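Local coordinates for okadaic acid binding protein 2-alpha (Halichondria okadai, PDB 4WRI) that binds the polyether toxin okadaic acid in an interior pocket and is implicated in accumulation of this cytotoxin by the sponge, at residues 16-21 and 88-93; 171-176 and 185-190. All blocks are in the same frame, centred on the assembly; numbering follows the deposited sequence.

Overall arrangement
Both contacts are buried, and both involve helix 11-27, as partner in contact 1 and neighbour of contact 2. Contact 1 (16-21 with 88-93) sets that helix against helix 86-96 mainly through apolar and aromatic side chains, with no hydrogen bond between the two segments. Contact 2 (171-176 with 185-190) folds the C-terminal loop back on helix 169-174 and is again apolar at its base, but an arginine donates a hydrogen bond to bound okadaic acid. The two centres lie about 11 Å apart, and they meet where Lys16 NZ approaches Asp175 O at 2.7 Å, a probable hydrogen bond. Packing thus dominates between the helices, while ligand chemistry enters where the loop reaches the pocket.

Contact 1 (16-21 and 88-93); sequences KMRTVF and QYVQNA
Tyr89 reaches from helix 86-96 across to helix 11-27, its partners changing from Phe21 at the base to Met17 and Val20 toward the tip. CB lies 3.4 Å from Phe21 CD1, the closest approach of Tyr89 to Phe21. With CG anti to the backbone N (chi1 171°), the ring is sent on toward helix 11-27, sliding past Phe21 in the opposite direction. The two ring planes are inclined by only 30°, but their centroids stand 5.8 Å apart and they barely overlap. Farther out, CE2 brings the ring edge to Met17 O at 3.7 Å, a carbonyl already engaged by Phe21 N within its own helix. At the end, Tyr89 OH lies 3.4 Å from Val20 CG1, the two side chains crossing nearly at right angles, while its polar need is met by His71 NE2. Beside this aromatic group, Val90 CG2 rests on Met17 CB at 3.9 Å, and Met17 SD meets Ala93 CB at the same distance. The helix segments cross at 117°, their axes 9.2 Å apart. Trp24 meets the Tyr89 ring edge-to-face, and helix 169-174 adds Phe172 and Phe173 against Met17 and Val20, so that three helices close round this part of the interior.

Contact 2 (171-176 and 185-190); sequences FFFTDQ and YVRGAL. With OKA (okadaic acid), chain B.
Phe172 packs against Val186 and Arg187, which approach its ring from the same side, and the three residues bury most of the surface shared by helix 169-174 and the loop that follows it. Val186 CG1 packs on Phe172 CB at 3.4 Å and continues onto CG of the ring. Its chi1 of 76° puts CG1 between the backbone N and the carbonyl carbon, which turns CG2 to the ligand, where it meets C36 and C40 of okadaic acid. Arg187 passes over one face of the Phe172 ring: its CG sits 4.2 Å from the centroid and 17° off the ring normal, a CH-pi contact, and CD comes to 3.5 Å from Phe172 CE2. At the ring's edge lies Leu190 CD2. A bend at chi3 (74°) then carries the Arg187 guanidinium beyond the ring, where NH1 approaches the Phe173 edge at 4.0 Å from CE2. From there NH1 donates to O8 of okadaic acid at 2.9 Å in a nearly straight bond, with O8 in the guanidinium plane. Phe173 CZ touches C18 of the ligand as well. One arginine thus joins apolar packing on the helix to a hydrogen bond with a neutral ether oxygen of the toxin.

Contact 1 (16-21 and 88-93)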
ATOM      1  N   LYS A  16      -3.032  -6.810   9.135  1.00 11.57           N
ATOM      2  CA  LYS A  16      -2.291  -6.134   8.077  1.00 11.90           C
ATOM      3  C   LYS A  16      -3.252  -5.317   7.182  1.00 11.22           C
ATOM      4  O   LYS A  16      -2.929  -4.162   6.816  1.00 10.47           O
ATOM      5  CB  LYS A  16      -1.464  -7.126   7.256  1.00 11.39           C
ATOM      6  CG  LYS A  16      -0.266  -7.703   8.001  1.00 11.49           C
ATOM      7  CD  LYS A  16       0.608  -8.568   7.096  1.00 11.35           C
ATOM      8  CE  LYS A  16      -0.098  -9.823   6.576  1.00 11.64           C
ATOM      9  NZ  LYS A  16       0.816 -10.623   5.689  1.00 11.38           N
ATOM     10  N   MET A  17      -4.420  -5.858   6.842  1.00 11.98           N
ATOM     11  CA  MET A  17      -5.331  -5.109   5.979  1.00 10.76           C
ATOM     12  C   MET A  17      -5.938  -3.905   6.689  1.00 10.15           C
ATOM     13  O   MET A  17      -6.156  -2.857   6.062  1.00 10.92           O
ATOM     14  CB  MET A  17      -6.400  -6.009   5.366  1.00 10.40           C
ATOM     15  CG  MET A  17      -5.829  -7.045   4.433  1.00 11.41           C
ATOM     16  SD  MET A  17      -4.816  -6.405   3.055  1.00 11.92           S
ATOM     17  CE  MET A  17      -3.130  -6.669   3.630  1.00 11.75           C
ATOM     18  N   ARG A  18      -6.193  -4.007   7.990  1.00 10.07           N
ATOM     19  CA  ARG A  18      -6.603  -2.834   8.756  1.00 12.38           C
ATOM     20  C   ARG A  18      -5.503  -1.781   8.721  1.00 11.01           C
ATOM     21  O   ARG A  18      -5.776  -0.578   8.763  1.00 11.83           O
ATOM     22  CB  ARG A  18      -6.939  -3.196  10.208  1.00 12.56           C
ATOM     23  CG  ARG A  18      -8.189  -4.066  10.337  1.00 12.21           C
ATOM     24  CD  ARG A  18      -8.650  -4.118  11.798  1.00 13.57           C
ATOM     25  NE  ARG A  18      -7.750  -4.889  12.658  1.00 17.06           N
ATOM     26  CZ  ARG A  18      -7.744  -6.223  12.759  1.00 14.95           C
ATOM     27  NH1 ARG A  18      -8.564  -6.976  12.031  1.00 17.36           N
ATOM     28  NH2 ARG A  18      -6.885  -6.789  13.603  1.00 18.79           N
ATOM     29  N   THR A  19      -4.250  -2.223   8.640  1.00 10.40           N
ATOM     30  CA  THR A  19      -3.118  -1.293   8.592  1.00 11.51           C
ATOM     31  C   THR A  19      -3.092  -0.549   7.246  1.00 10.38           C
ATOM     32  O   THR A  19      -2.718   0.608   7.181  1.00 10.07           O
ATOM     33  CB  THR A  19      -1.801  -2.049   8.865  1.00 11.20           C
ATOM     34  OG1 THR A  19      -1.875  -2.641  10.179  1.00 11.96           O
ATOM     35  CG2 THR A  19      -0.585  -1.130   8.799  1.00 12.31           C
ATOM     36  N   VAL A  20      -3.497  -1.221   6.178  1.00  9.44           N
ATOM     37  CA  VAL A  20      -3.665  -0.559   4.889  1.00 11.23           C
ATOM     38  C   VAL A  20      -4.778   0.482   4.946  1.00  9.86           C
ATOM     39  O   VAL A  20      -4.632   1.590   4.434  1.00 10.81           O
ATOM     40  CB  VAL A  20      -4.027  -1.583   3.807  1.00  9.53           C
ATOM     41  CG1 VAL A  20      -4.319  -0.888   2.479  1.00 11.12           C
ATOM     42  CG2 VAL A  20      -2.910  -2.616   3.636  1.00 11.94           C
ATOM     43  N   PHE A  21      -5.908   0.125   5.549  1.00  9.98           N
ATOM     44  CA  PHE A  21      -7.112   0.951   5.501  1.00  9.71           C
ATOM     45  C   PHE A  21      -7.012   2.170   6.417  1.00 11.79           C
ATOM     46  O   PHE A  21      -7.566   3.245   6.097  1.00 11.31           O
ATOM     47  CB  PHE A  21      -8.324   0.096   5.888  1.00 10.68           C
ATOM     48  CG  PHE A  21      -9.655   0.777   5.690  1.00  8.61           C
ATOM     49  CD1 PHE A  21     -10.312   0.725   4.465  1.00  9.59           C
ATOM     50  CD2 PHE A  21     -10.257   1.466   6.733  1.00  9.94           C
ATOM     51  CE1 PHE A  21     -11.572   1.317   4.289  1.00 10.98           C
ATOM     52  CE2 PHE A  21     -11.529   2.072   6.558  1.00 12.22           C
ATOM     53  CZ  PHE A  21     -12.172   1.998   5.343  1.00 10.48           C
ATOM     54  N   GLN A  88     -15.275  -4.230   5.695  1.00 10.21           N
ATOM     55  CA  GLN A  88     -15.593  -4.595   4.326  1.00 10.73           C
ATOM     56  C   GLN A  88     -14.346  -4.545   3.442  1.00 10.24           C
ATOM     57  O   GLN A  88     -14.158  -5.413   2.582  1.00 10.74           O
ATOM     58  CB  GLN A  88     -16.683  -3.698   3.750  1.00 11.19           C
ATOM     59  CG  GLN A  88     -17.240  -4.221   2.443  1.00 11.38           C
ATOM     60  CD  GLN A  88     -17.839  -5.581   2.596  1.00 10.47           C
ATOM     61  OE1 GLN A  88     -18.739  -5.778   3.418  1.00 12.25           O
ATOM     62  NE2 GLN A  88     -17.368  -6.534   1.804  1.00 12.75           N
ATOM     63  N   TYR A  89     -13.499  -3.533   3.633  1.00 10.47           N
ATOM     64  CA  TYR A  89     -12.281  -3.499   2.862  1.00  9.91           C
ATOM     65  C   TYR A  89     -11.477  -4.763   3.111  1.00  9.56           C
ATOM     66  O   TYR A  89     -10.924  -5.339   2.174  1.00 10.80           O
ATOM     67  CB  TYR A  89     -11.427  -2.272   3.207  1.00 10.77           C
ATOM     68  CG  TYR A  89     -10.070  -2.386   2.540  1.00 10.93           C
ATOM     69  CD1 TYR A  89      -9.925  -2.204   1.160  1.00 11.65           C
ATOM     70  CD2 TYR A  89      -8.937  -2.756   3.274  1.00  9.72           C
ATOM     71  CE1 TYR A  89      -8.682  -2.379   0.535  1.00 11.77           C
ATOM     72  CE2 TYR A  89      -7.697  -2.923   2.661  1.00 11.04           C
ATOM     73  CZ  TYR A  89      -7.585  -2.738   1.293  1.00 10.80           C
ATOM     74  OH  TYR A  89      -6.374  -2.922   0.681  1.00 12.70           O
ATOM     75  N   VAL A  90     -11.411  -5.199   4.368  1.00  9.92           N
ATOM     76  CA  VAL A  90     -10.641  -6.400   4.694  1.00 11.24           C
ATOM     77  C   VAL A  90     -11.160  -7.619   3.900  1.00 11.03           C
ATOM     78  O   VAL A  90     -10.382  -8.357   3.312  1.00 12.19           O
ATOM     79  CB  VAL A  90     -10.613  -6.668   6.210  1.00 12.10           C
ATOM     80  CG1 VAL A  90      -9.963  -8.015   6.529  1.00 14.74           C
ATOM     81  CG2 VAL A  90      -9.895  -5.526   6.938  1.00 15.33           C
ATOM     82  N   GLN A  91     -12.476  -7.800   3.857  1.00 10.80           N
ATOM     83  CA  GLN A  91     -13.019  -8.933   3.119  1.00 10.79           C
ATOM     84  C   GLN A  91     -12.897  -8.742   1.619  1.00 12.38           C
ATOM     85  O   GLN A  91     -12.727  -9.721   0.895  1.00 13.56           O
ATOM     86  CB  GLN A  91     -14.480  -9.183   3.477  1.00 12.27           C
ATOM     87  CG  GLN A  91     -14.714  -9.534   4.939  1.00 12.54           C
ATOM     88  CD  GLN A  91     -14.004 -10.805   5.374  1.00 14.71           C
ATOM     89  OE1 GLN A  91     -13.406 -10.864   6.451  1.00 22.84           O
ATOM     90  NE2 GLN A  91     -14.050 -11.811   4.536  1.00 13.88           N
ATOM     91  N   ASN A  92     -12.978  -7.508   1.129  1.00 10.19           N
ATOM     92  CA  ASN A  92     -12.785  -7.282  -0.305  1.00 12.42           C
ATOM     93  C   ASN A  92     -11.339  -7.572  -0.704  1.00 11.87           C
ATOM     94  O   ASN A  92     -11.079  -8.139  -1.778  1.00 13.31           O
ATOM     95  CB  ASN A  92     -13.132  -5.841  -0.697  1.00 10.93           C
ATOM     96  CG  ASN A  92     -14.621  -5.565  -0.642  1.00 11.49           C
ATOM     97  OD1 ASN A  92     -15.407  -6.461  -0.331  1.00 11.78           O
ATOM     98  ND2 ASN A  92     -15.025  -4.353  -0.944  1.00 11.63           N
ATOM     99  N   ALA A  93     -10.400  -7.187   0.157  1.00 11.48           N
ATOM    100  CA  ALA A  93      -8.984  -7.468  -0.096  1.00 13.04           C
ATOM    101  C   ALA A  93      -8.741  -8.968  -0.102  1.00 12.33           C
ATOM    102  O   ALA A  93      -7.893  -9.462  -0.838  1.00 12.39           O
ATOM    103  CB  ALA A  93      -8.121  -6.792   0.950  1.00 12.63           C
TER

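Contact 2 (171-176 and 185-190)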
ATOM      1  N   PHE A 171       4.687 -10.127   0.006  1.00 13.90           N
ATOM      2  CA  PHE A 171       4.612 -10.835   1.284  1.00 13.24           C
ATOM      3  C   PHE A 171       3.580 -10.186   2.196  1.00 12.39           C
ATOM      4  O   PHE A 171       2.719 -10.852   2.792  1.00 12.36           O
ATOM      5  CB  PHE A 171       5.981 -10.858   1.971  1.00 13.30           C
ATOM      6  CG  PHE A 171       5.959 -11.407   3.377  1.00 11.82           C
ATOM      7  CD1 PHE A 171       5.598 -10.614   4.457  1.00 11.71           C
ATOM      8  CD2 PHE A 171       6.302 -12.737   3.617  1.00 15.99           C
ATOM      9  CE1 PHE A 171       5.579 -11.117   5.752  1.00 15.89           C
ATOM     10  CE2 PHE A 171       6.291 -13.242   4.920  1.00 14.63           C
ATOM     11  CZ  PHE A 171       5.921 -12.438   5.976  1.00 15.33           C
ATOM     12  N   PHE A 172       3.665  -8.874   2.338  1.00 11.25           N
ATOM     13  CA  PHE A 172       2.751  -8.153   3.212  1.00 11.40           C
ATOM     14  C   PHE A 172       1.290  -8.410   2.822  1.00 12.30           C
ATOM     15  O   PHE A 172       0.445  -8.661   3.689  1.00 10.95           O
ATOM     16  CB  PHE A 172       3.069  -6.653   3.192  1.00 11.23           C
ATOM     17  CG  PHE A 172       2.091  -5.850   3.973  1.00 10.56           C
ATOM     18  CD1 PHE A 172       2.274  -5.636   5.319  1.00 11.25           C
ATOM     19  CD2 PHE A 172       0.948  -5.339   3.360  1.00  9.68           C
ATOM     20  CE1 PHE A 172       1.335  -4.920   6.059  1.00 10.49           C
ATOM     21  CE2 PHE A 172       0.024  -4.645   4.092  1.00 10.18           C
ATOM     22  CZ  PHE A 172       0.206  -4.426   5.441  1.00 10.22           C
ATOM     23  N   PHE A 173       0.984  -8.334   1.531  1.00 11.15           N
ATOM     24  CA  PHE A 173      -0.407  -8.446   1.091  1.00 10.83           C
ATOM     25  C   PHE A 173      -0.940  -9.869   1.068  1.00 13.51           C
ATOM     26  O   PHE A 173      -2.143 -10.058   1.022  1.00 12.95           O
ATOM     27  CB  PHE A 173      -0.635  -7.772  -0.274  1.00 11.61           C
ATOM     28  CG  PHE A 173      -0.981  -6.310  -0.166  1.00 11.43           C
ATOM     29  CD1 PHE A 173      -2.286  -5.912   0.111  1.00 12.35           C
ATOM     30  CD2 PHE A 173      -0.005  -5.343  -0.334  1.00 11.98           C
ATOM     31  CE1 PHE A 173      -2.611  -4.558   0.220  1.00 14.89           C
ATOM     32  CE2 PHE A 173      -0.322  -3.985  -0.210  1.00 13.40           C
ATOM     33  CZ  PHE A 173      -1.622  -3.604   0.074  1.00 12.88           C
ATOM     34  N   THR A 174      -0.070 -10.873   1.145  1.00 12.30           N
ATOM     35  CA  THR A 174      -0.524 -12.256   0.971  1.00 12.91           C
ATOM     36  C   THR A 174      -0.168 -13.231   2.089  1.00 13.40           C
ATOM     37  O   THR A 174      -0.921 -14.181   2.310  1.00 13.20           O
ATOM     38  CB  THR A 174      -0.037 -12.863  -0.348  1.00 12.87           C
ATOM     39  OG1 THR A 174       1.392 -12.958  -0.335  1.00 15.54           O
ATOM     40  CG2 THR A 174      -0.498 -12.022  -1.554  1.00 16.26           C
ATOM     41  N   ASP A 175       0.950 -13.043   2.781  1.00 14.00           N
ATOM     42  CA  ASP A 175       1.346 -14.019   3.795  1.00 13.82           C
ATOM     43  C   ASP A 175       0.331 -14.116   4.939  1.00 13.59           C
ATOM     44  O   ASP A 175      -0.241 -13.117   5.361  1.00 13.32           O
ATOM     45  CB  ASP A 175       2.754 -13.703   4.331  1.00 14.48           C
ATOM     46  CG  ASP A 175       3.207 -14.720   5.354  1.00 13.15           C
ATOM     47  OD1 ASP A 175       3.694 -15.786   4.908  1.00 19.88           O
ATOM     48  OD2 ASP A 175       3.035 -14.481   6.557  1.00 13.52           O
ATOM     49  N   GLN A 176       0.115 -15.330   5.440  1.00 13.30           N
ATOM     50  CA  GLN A 176      -0.893 -15.546   6.469  1.00 13.91           C
ATOM     51  C   GLN A 176      -0.342 -15.687   7.871  1.00 13.93           C
ATOM     52  O   GLN A 176      -0.925 -15.182   8.816  1.00 15.10           O
ATOM     53  CB  GLN A 176      -1.711 -16.798   6.144  1.00 15.94           C
ATOM     54  CG  GLN A 176      -2.503 -16.678   4.868  1.00 15.98           C
ATOM     55  CD  GLN A 176      -3.501 -15.534   4.932  1.00 16.88           C
ATOM     56  OE1 GLN A 176      -4.457 -15.569   5.699  1.00 17.07           O
ATOM     57  NE2 GLN A 176      -3.266 -14.503   4.148  1.00 14.53           N
ATOM     58  N   TYR A 185       6.325  -5.090   7.912  1.00 11.26           N
ATOM     59  CA  TYR A 185       6.343  -3.676   8.231  1.00 10.54           C
ATOM     60  C   TYR A 185       6.567  -2.795   7.009  1.00 10.13           C
ATOM     61  O   TYR A 185       6.915  -1.635   7.160  1.00 11.41           O
ATOM     62  CB  TYR A 185       7.384  -3.395   9.336  1.00 14.41           C
ATOM     63  CG  TYR A 185       7.093  -4.289  10.517  1.00 13.54           C
ATOM     64  CD1 TYR A 185       5.911  -4.141  11.220  1.00 15.90           C
ATOM     65  CD2 TYR A 185       7.931  -5.346  10.847  1.00 13.38           C
ATOM     66  CE1 TYR A 185       5.578  -4.990  12.256  1.00 18.27           C
ATOM     67  CE2 TYR A 185       7.609  -6.210  11.909  1.00 13.47           C
ATOM     68  CZ  TYR A 185       6.436  -6.004  12.598  1.00 16.20           C
ATOM     69  OH  TYR A 185       6.066  -6.838  13.647  1.00 20.24           O
ATOM     70  N   VAL A 186       6.277  -3.321   5.827  1.00 10.94           N
ATOM     71  CA  VAL A 186       6.481  -2.558   4.594  1.00 10.74           C
ATOM     72  C   VAL A 186       5.584  -1.323   4.542  1.00 11.78           C
ATOM     73  O   VAL A 186       5.925  -0.359   3.870  1.00 12.11           O
ATOM     74  CB  VAL A 186       6.281  -3.457   3.358  1.00 12.27           C
ATOM     75  CG1 VAL A 186       4.804  -3.703   3.121  1.00 13.41           C
ATOM     76  CG2 VAL A 186       6.943  -2.829   2.120  1.00 12.68           C
ATOM     77  N   ARG A 187       4.476  -1.321   5.276  1.00 10.61           N
ATOM     78  CA  ARG A 187       3.616  -0.144   5.387  1.00 10.00           C
ATOM     79  C   ARG A 187       3.732   0.539   6.746  1.00 11.47           C
ATOM     80  O   ARG A 187       2.891   1.365   7.125  1.00 12.73           O
ATOM     81  CB  ARG A 187       2.159  -0.496   5.065  1.00 10.48           C
ATOM     82  CG  ARG A 187       2.020  -1.141   3.694  1.00 11.06           C
ATOM     83  CD  ARG A 187       0.591  -1.273   3.251  1.00 11.14           C
ATOM     84  NE  ARG A 187      -0.043  -0.024   2.830  1.00 10.75           N
ATOM     85  CZ  ARG A 187      -0.008   0.432   1.583  1.00 10.45           C
ATOM     86  NH1 ARG A 187       0.702  -0.209   0.663  1.00 10.84           N
ATOM     87  NH2 ARG A 187      -0.694   1.536   1.294  1.00 13.31           N
ATOM     88  N   GLY A 188       4.796   0.208   7.483  1.00  9.35           N
ATOM     89  CA  GLY A 188       5.009   0.777   8.811  1.00 11.93           C
ATOM     90  C   GLY A 188       4.383  -0.045   9.946  1.00 10.77           C
ATOM     91  O   GLY A 188       3.813  -1.121   9.733  1.00 12.04           O
ATOM     92  N   ALA A 189       4.456   0.490  11.153  1.00 12.23           N
ATOM     93  CA  ALA A 189       3.919  -0.214  12.319  1.00 14.70           C
ATOM     94  C   ALA A 189       2.461  -0.636  12.101  1.00 12.26           C
ATOM     95  O   ALA A 189       1.650   0.111  11.571  1.00 14.20           O
ATOM     96  CB  ALA A 189       4.035   0.672  13.543  1.00 16.93           C
ATOM     97  N   LEU A 190       2.116  -1.844  12.536  1.00 12.53           N
ATOM     98  CA  LEU A 190       0.760  -2.346  12.386  1.00 12.05           C
ATOM     99  C   LEU A 190      -0.190  -1.666  13.358  1.00 14.82           C
ATOM    100  O   LEU A 190       0.185  -1.342  14.482  1.00 17.39           O
ATOM    101  CB  LEU A 190       0.730  -3.843  12.641  1.00 12.99           C
ATOM    102  CG  LEU A 190       1.645  -4.645  11.719  1.00 13.83           C
ATOM    103  CD1 LEU A 190       1.568  -6.137  12.056  1.00 17.05           C
ATOM    104  CD2 LEU A 190       1.314  -4.429  10.230  1.00 13.82           C
TER
HETATM  105  C1  OKA B 201       0.051   6.186  -1.638  1.00 18.59           C
HETATM  106  C2  OKA B 201       0.945   7.021  -2.585  1.00 16.22           C
HETATM  107  C3  OKA B 201       1.459   6.140  -3.723  1.00 16.29           C
HETATM  108  C4  OKA B 201       0.335   5.491  -4.561  1.00 17.27           C
HETATM  109  C5  OKA B 201       0.952   4.555  -5.590  1.00 15.37           C
HETATM  110  C6  OKA B 201      -0.110   4.058  -6.574  1.00 17.07           C
HETATM  111  C7  OKA B 201      -0.882   5.257  -7.176  1.00 16.31           C
HETATM  112  C8  OKA B 201      -1.440   6.098  -6.042  1.00 15.12           C
HETATM  113  C9  OKA B 201      -2.056   7.356  -6.584  1.00 15.56           C
HETATM  114  C10 OKA B 201      -3.258   7.769  -6.144  1.00 16.20           C
HETATM  115  C11 OKA B 201      -4.079   6.996  -5.161  1.00 15.60           C
HETATM  116  C12 OKA B 201      -3.156   5.969  -4.445  1.00 12.94           C
HETATM  117  C13 OKA B 201      -4.000   4.903  -3.728  1.00 14.17           C
HETATM  118  C14 OKA B 201      -3.050   3.932  -2.985  1.00 12.71           C
HETATM  119  C15 OKA B 201      -2.998   2.656  -3.369  1.00 12.67           C
HETATM  120  C16 OKA B 201      -2.031   1.763  -2.642  1.00 10.94           C
HETATM  121  C17 OKA B 201      -2.612   0.434  -2.090  1.00 14.12           C
HETATM  122  C18 OKA B 201      -1.516  -0.609  -2.372  1.00 13.26           C
HETATM  123  C19 OKA B 201      -0.433   0.204  -3.153  1.00 12.10           C
HETATM  124  C20 OKA B 201       0.275  -0.602  -4.159  1.00 11.59           C
HETATM  125  C21 OKA B 201       1.352   0.288  -4.836  1.00 12.41           C
HETATM  126  C22 OKA B 201       2.263   0.815  -3.730  1.00 10.54           C
HETATM  127  C23 OKA B 201       1.415   1.586  -2.705  1.00 10.11           C
HETATM  128  C24 OKA B 201       2.339   2.078  -1.541  1.00 11.30           C
HETATM  129  C25 OKA B 201       3.435   2.866  -2.222  1.00 11.09           C
HETATM  130  C26 OKA B 201       4.140   2.206  -3.353  1.00 11.96           C
HETATM  131  C27 OKA B 201       5.117   1.117  -2.858  1.00 12.83           C
HETATM  132  C28 OKA B 201       6.260   1.799  -2.090  1.00 14.33           C
HETATM  133  C29 OKA B 201       7.415   0.866  -1.691  1.00 13.38           C
HETATM  134  C30 OKA B 201       8.385   1.723  -0.824  1.00 14.03           C
HETATM  135  C31 OKA B 201       9.102   2.846  -1.534  1.00 12.70           C
HETATM  136  C32 OKA B 201      10.155   3.503  -0.641  1.00 15.78           C
HETATM  137  C33 OKA B 201      11.017   2.513   0.134  1.00 14.47           C
HETATM  138  C34 OKA B 201      10.137   1.380   0.685  1.00 12.74           C
HETATM  139  C35 OKA B 201      11.100   0.244   1.178  1.00 13.94           C
HETATM  140  C36 OKA B 201      10.262  -0.749   1.975  1.00 14.29           C
HETATM  141  C37 OKA B 201       9.567  -0.010   3.081  1.00 14.84           C
HETATM  142  C38 OKA B 201       8.688   1.104   2.573  1.00 13.00           C
HETATM  143  C39 OKA B 201       9.732   2.396  -2.852  1.00 13.48           C
HETATM  144  C40 OKA B 201       6.868  -0.275  -0.822  1.00 11.98           C
HETATM  145  C41 OKA B 201       3.778   4.072  -1.863  1.00 13.38           C
HETATM  146  C42 OKA B 201      -4.893   5.539  -2.680  1.00 13.77           C
HETATM  147  C43 OKA B 201      -3.767   9.057  -6.734  1.00 17.56           C
HETATM  148  C44 OKA B 201       2.107   7.618  -1.804  1.00 16.92           C
HETATM  149  O1  OKA B 201       0.570   5.158  -1.201  1.00 22.18           O
HETATM  150  O2  OKA B 201      -1.093   6.574  -1.388  1.00 17.10           O
HETATM  151  O3  OKA B 201       0.181   8.088  -3.131  1.00 17.82           O
HETATM  152  O4  OKA B 201      -0.386   6.547  -5.210  1.00 14.30           O
HETATM  153  O5  OKA B 201      -1.926   4.747  -8.045  1.00 17.58           O
HETATM  154  O6  OKA B 201      -2.384   5.294  -5.334  1.00 13.89           O
HETATM  155  O7  OKA B 201      -1.135   1.327  -3.619  1.00 13.01           O
HETATM  156  O8  OKA B 201       0.473   0.695  -2.129  1.00 10.75           O
HETATM  157  O9  OKA B 201       3.238   1.669  -4.333  1.00 12.16           O
HETATM  158  O10 OKA B 201       1.598   2.795  -0.630  1.00 12.22           O
HETATM  159  O11 OKA B 201       5.639   0.459  -4.001  1.00 14.98           O
HETATM  160  O12 OKA B 201       9.347   0.780  -0.265  1.00 12.05           O
HETATM  161  O13 OKA B 201       9.487   2.026   1.750  1.00 13.21           O